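Side-chain contacts in mandelate racemase/muconate lactonizing enzyme-like protein (Roseovarius sp. TM1035, PDB 3RCY), which probably catalyses a magnesium-assisted reaction of an acid substrate that starts with proton abstraction, as in enolase-superfamily enzymes, its exact reaction being unassigned: residues A[71-74]-A[75-79]; A[57-61]-A[62-66]. One frame throughout, in Å; residues are numbered along the deposited sequence.

Interaction 1: A[71-74]-A[75-79]; sequences IELM and FRRVY
The backbone N of Arg77 donates to Leu73 O at 3.0 Å with an N-H...O angle of 160°, one rung of the regular i to i+4 ladder of helix 71-80. This alpha-helix belongs to the N-terminal domain of the mandelate racemase/muconate lactonizing enzyme family. The same two residues meet again outside the backbone, one turn apart. Leu73 reaches Arg77 with CD2, which lies over one face of the guanidinium, off-centre, 3.5 Å from Arg77 NH2; CG of Leu73 adds a looser touch to Arg77 CZ at 4.0 Å. Leu73 CG stands anti to the backbone N (chi1 179°), which brings this branch in across the arginine chain. Arg77 runs straight from CG to NE, its methylenes passing Leu73 O, with CG 3.5 Å from that oxygen. The far end of Arg77 is held by charge: NH1 pairs with Glu66 of the same chain and also bonds His62 O, and NE pairs with Glu391 of the third subunit. With the Leu73 CD2 methyl over one face as well, the planar group is probably fixed in rotation. Met74 comes to the same guanidinium obliquely, its CG 4.2 Å from Arg77 NH1. On another side of the helix Glu72 turns away to Lys296 and Trp292, and to Lys295 of the second subunit. Arg76 lays its guanidinium against Tyr79, whose CD2 sits 3.6 Å above one face, while its NE bonds Leu175 O of the third subunit. Val78 places its CG2 methyl 3.4 Å from Met74 O.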
# COMPACT_ATOMS: atom_id res chain seq x y z
N ILE A 71 19.40 -32.10 11.99
CA ILE A 71 18.85 -30.95 12.70
C ILE A 71 17.61 -30.37 12.00
O ILE A 71 16.65 -29.97 12.67
CB ILE A 71 19.95 -29.85 12.88
CG1 ILE A 71 21.16 -30.40 13.66
CG2 ILE A 71 19.41 -28.58 13.53
CD1 ILE A 71 20.97 -30.53 15.15
N GLU A 72 17.63 -30.32 10.67
CA GLU A 72 16.48 -29.85 9.90
C GLU A 72 15.28 -30.76 10.15
O GLU A 72 14.17 -30.29 10.40
CB GLU A 72 16.78 -29.84 8.38
CG GLU A 72 17.83 -28.85 7.92
CD GLU A 72 17.25 -27.49 7.51
OE1 GLU A 72 16.01 -27.29 7.56
OE2 GLU A 72 18.05 -26.62 7.12
N LEU A 73 15.53 -32.06 10.08
CA LEU A 73 14.49 -33.07 10.24
C LEU A 73 13.89 -33.04 11.64
O LEU A 73 12.67 -33.04 11.79
CB LEU A 73 15.04 -34.47 9.93
CG LEU A 73 14.06 -35.65 10.08
CD1 LEU A 73 12.82 -35.49 9.20
CD2 LEU A 73 14.75 -36.97 9.78
N MET A 74 14.74 -32.99 12.65
CA MET A 74 14.26 -32.99 14.03
C MET A 74 13.45 -31.74 14.33
O MET A 74 12.41 -31.82 15.00
CB MET A 74 15.40 -33.20 15.03
CG MET A 74 15.97 -34.61 14.95
SD MET A 74 17.10 -35.00 16.29
CE MET A 74 18.58 -34.17 15.71
N PHE A 75 13.88 -30.59 13.81
CA PHE A 75 13.06 -29.39 13.92
C PHE A 75 11.67 -29.59 13.29
O PHE A 75 10.65 -29.32 13.94
CB PHE A 75 13.74 -28.13 13.35
CG PHE A 75 12.86 -26.90 13.41
CD1 PHE A 75 12.81 -26.13 14.57
CD2 PHE A 75 12.04 -26.55 12.33
CE1 PHE A 75 11.97 -25.01 14.64
CE2 PHE A 75 11.21 -25.45 12.39
CZ PHE A 75 11.17 -24.67 13.54
N ARG A 76 11.62 -30.08 12.05
CA ARG A 76 10.34 -30.31 11.38
C ARG A 76 9.41 -31.24 12.16
O ARG A 76 8.21 -31.00 12.22
CB ARG A 76 10.52 -30.86 9.96
CG ARG A 76 11.19 -29.92 8.93
CD ARG A 76 10.59 -28.51 8.89
NE ARG A 76 9.14 -28.50 8.68
CZ ARG A 76 8.41 -27.41 8.50
NH1 ARG A 76 9.00 -26.20 8.50
NH2 ARG A 76 7.09 -27.51 8.33
N ARG A 77 9.97 -32.30 12.73
CA ARG A 77 9.20 -33.25 13.53
C ARG A 77 8.53 -32.57 14.72
O ARG A 77 7.34 -32.74 14.93
CB ARG A 77 10.09 -34.38 14.04
CG ARG A 77 10.47 -35.42 13.02
CD ARG A 77 11.42 -36.42 13.66
NE ARG A 77 11.80 -37.49 12.75
CZ ARG A 77 12.89 -38.24 12.91
NH1 ARG A 77 13.72 -38.04 13.93
NH2 ARG A 77 13.16 -39.19 12.02
N VAL A 78 9.31 -31.81 15.50
CA VAL A 78 8.77 -31.17 16.70
C VAL A 78 7.82 -30.03 16.32
O VAL A 78 6.74 -29.91 16.89
CB VAL A 78 9.90 -30.64 17.64
CG1 VAL A 78 9.30 -30.03 18.90
CG2 VAL A 78 10.85 -31.77 18.01
N TYR A 79 8.22 -29.24 15.33
CA TYR A 79 7.40 -28.13 14.83
C TYR A 79 6.03 -28.59 14.34
O TYR A 79 5.03 -27.88 14.51
CB TYR A 79 8.14 -27.43 13.69
CG TYR A 79 7.51 -26.16 13.18
CD1 TYR A 79 7.51 -25.00 13.96
CD2 TYR A 79 6.96 -26.09 11.90
CE1 TYR A 79 6.95 -23.82 13.49
CE2 TYR A 79 6.40 -24.91 11.42
CZ TYR A 79 6.40 -23.78 12.23
OH TYR A 79 5.87 -22.60 11.77

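Interaction 2: A[57-61]-A[62-66]; sequences DVFAR and HMEGE
Phe59 O takes two backbone amides, Met63 N at 3.0 Å and Glu64 N at 2.8 Å, from opposite faces of its carbonyl plane, as helix 48-63 widens into a pi-type turn and leads to a type II beta turn from Met63 to Glu66. With chi1 at 177° the Phe59 ring swings to the carbonyl side of its own residue, where Met63 and Glu64 lie. The Phe59 side chain crosses those of Met63 and Glu64 at about a right angle, while the ring and carboxylate planes are only 7° apart. Glu64 CB makes a CH-pi contact over one face, 4.2 Å from the ring centroid, and Met63 CB lies 3.8 Å from Phe59 CD1. A water joins Glu64 OE1 to Ala60 O. Arg61 grips Asp57, one turn earlier, side-on: NE meets OD1 at 3.0 Å and NH2 meets OD2 at 3.0 Å, both oxygens in the guanidinium plane. Arg61 also points alongside His62, its CG over one face of the imidazole 3.9 Å from the centroid. Arg61 NH1 continues to Thr383 O of the third subunit, and His62 NE2 to Ser81. An alanine in place of Arg61 is likely to leave Asp57 without its charged mate, uncover one side of the imidazole and lose the tie to Thr383 of the third subunit. A water bonded to Asp57 OD1 makes a weak link to His62 NE2; Asp57 nearby would tend to favour a positive imidazole and Arg61 to oppose it, so their influences probably offset in part.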
# COMPACT_ATOMS: atom_id res chain seq x y z
N ASP A 57 8.98 -35.89 26.57
CA ASP A 57 8.11 -36.25 25.45
C ASP A 57 8.75 -35.90 24.11
O ASP A 57 8.89 -36.77 23.24
CB ASP A 57 6.75 -35.54 25.58
CG ASP A 57 5.76 -35.98 24.51
OD1 ASP A 57 5.98 -35.67 23.32
OD2 ASP A 57 4.75 -36.63 24.86
N VAL A 58 9.13 -34.64 23.94
CA VAL A 58 9.77 -34.16 22.71
C VAL A 58 10.98 -35.02 22.34
O VAL A 58 11.12 -35.47 21.19
CB VAL A 58 10.18 -32.66 22.86
CG1 VAL A 58 11.08 -32.23 21.69
CG2 VAL A 58 8.93 -31.77 22.94
N PHE A 59 11.87 -35.24 23.30
CA PHE A 59 13.04 -36.07 23.06
C PHE A 59 12.68 -37.50 22.66
O PHE A 59 13.16 -38.00 21.64
CB PHE A 59 14.00 -36.08 24.25
CG PHE A 59 15.19 -36.99 24.06
CD1 PHE A 59 16.23 -36.62 23.21
CD2 PHE A 59 15.26 -38.23 24.70
CE1 PHE A 59 17.34 -37.45 23.02
CE2 PHE A 59 16.36 -39.07 24.51
CZ PHE A 59 17.40 -38.67 23.67
N ALA A 60 11.83 -38.16 23.45
CA ALA A 60 11.50 -39.57 23.19
C ALA A 60 10.78 -39.74 21.85
O ALA A 60 11.04 -40.69 21.12
CB ALA A 60 10.67 -40.18 24.33
N ARG A 61 9.90 -38.79 21.54
CA ARG A 61 9.03 -38.89 20.36
C ARG A 61 9.76 -38.55 19.06
O ARG A 61 9.55 -39.21 18.03
CB ARG A 61 7.81 -37.98 20.54
CG ARG A 61 6.64 -38.28 19.59
CD ARG A 61 5.40 -37.44 19.93
NE ARG A 61 4.94 -37.65 21.31
CZ ARG A 61 4.20 -38.68 21.73
NH1 ARG A 61 3.81 -39.62 20.88
NH2 ARG A 61 3.85 -38.75 23.00
N HIS A 62 10.63 -37.54 19.09
CA HIS A 62 11.17 -36.97 17.84
C HIS A 62 12.68 -37.07 17.68
O HIS A 62 13.19 -36.87 16.59
CB HIS A 62 10.74 -35.50 17.68
CG HIS A 62 9.26 -35.31 17.74
ND1 HIS A 62 8.39 -35.89 16.85
CD2 HIS A 62 8.49 -34.60 18.61
CE1 HIS A 62 7.15 -35.55 17.15
NE2 HIS A 62 7.18 -34.77 18.21
N MET A 63 13.40 -37.36 18.76
CA MET A 63 14.87 -37.25 18.72
C MET A 63 15.63 -38.52 19.11
O MET A 63 16.68 -38.81 18.54
CB MET A 63 15.34 -36.05 19.55
CG MET A 63 14.67 -34.74 19.15
SD MET A 63 15.14 -33.35 20.18
CE MET A 63 16.81 -33.05 19.59
N GLU A 64 15.11 -39.26 20.09
CA GLU A 64 15.77 -40.48 20.55
C GLU A 64 15.95 -41.46 19.39
O GLU A 64 15.00 -41.73 18.65
CB GLU A 64 14.99 -41.12 21.70
CG GLU A 64 15.72 -42.27 22.41
CD GLU A 64 14.87 -42.92 23.50
OE1 GLU A 64 13.80 -42.38 23.86
OE2 GLU A 64 15.29 -43.99 24.00
N GLY A 65 17.17 -41.95 19.23
CA GLY A 65 17.50 -42.88 18.15
C GLY A 65 17.89 -42.20 16.84
O GLY A 65 18.25 -42.88 15.87
N GLU A 66 17.81 -40.87 16.79
CA GLU A 66 18.16 -40.11 15.58
C GLU A 66 19.63 -39.72 15.54
O GLU A 66 20.24 -39.48 16.58
CB GLU A 66 17.30 -38.83 15.47
CG GLU A 66 17.34 -38.13 14.11
CD GLU A 66 16.86 -39.03 12.97
OE1 GLU A 66 15.74 -39.57 13.07
OE2 GLU A 66 17.61 -39.20 11.99
O HOH W 1 6.36 -34.01 21.13
O HOH W 2 12.31 -40.96 18.75
O HOH W 3 11.65 -43.14 22.24
O HOH W 4 8.38 -37.95 15.11

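In the fold
Interaction 1 lies on helix 71-80, and interaction 2 covers the end of the preceding helix 48-63 and the turn after it; their centres are about 10 Å apart. Arg77 NH1 of interaction 1 crosses to interaction 2, meeting Glu66 OE1 at 2.7 Å in a salt bridge and His62 O at 2.9 Å in a probable hydrogen bond. The same helices also pack through Val78 CG2, 3.7 Å from Val58 CG1. Both contacts also touch the third subunit. Neither supplies the magnesium ligands Glu235 and Glu261. The side chain of Phe75 is about 10 Å from a bound ribofuranose, and Tyr79 OH bonds Asp241 of the third subunit, a residue whose counterpart lines a ribofuranose pocket.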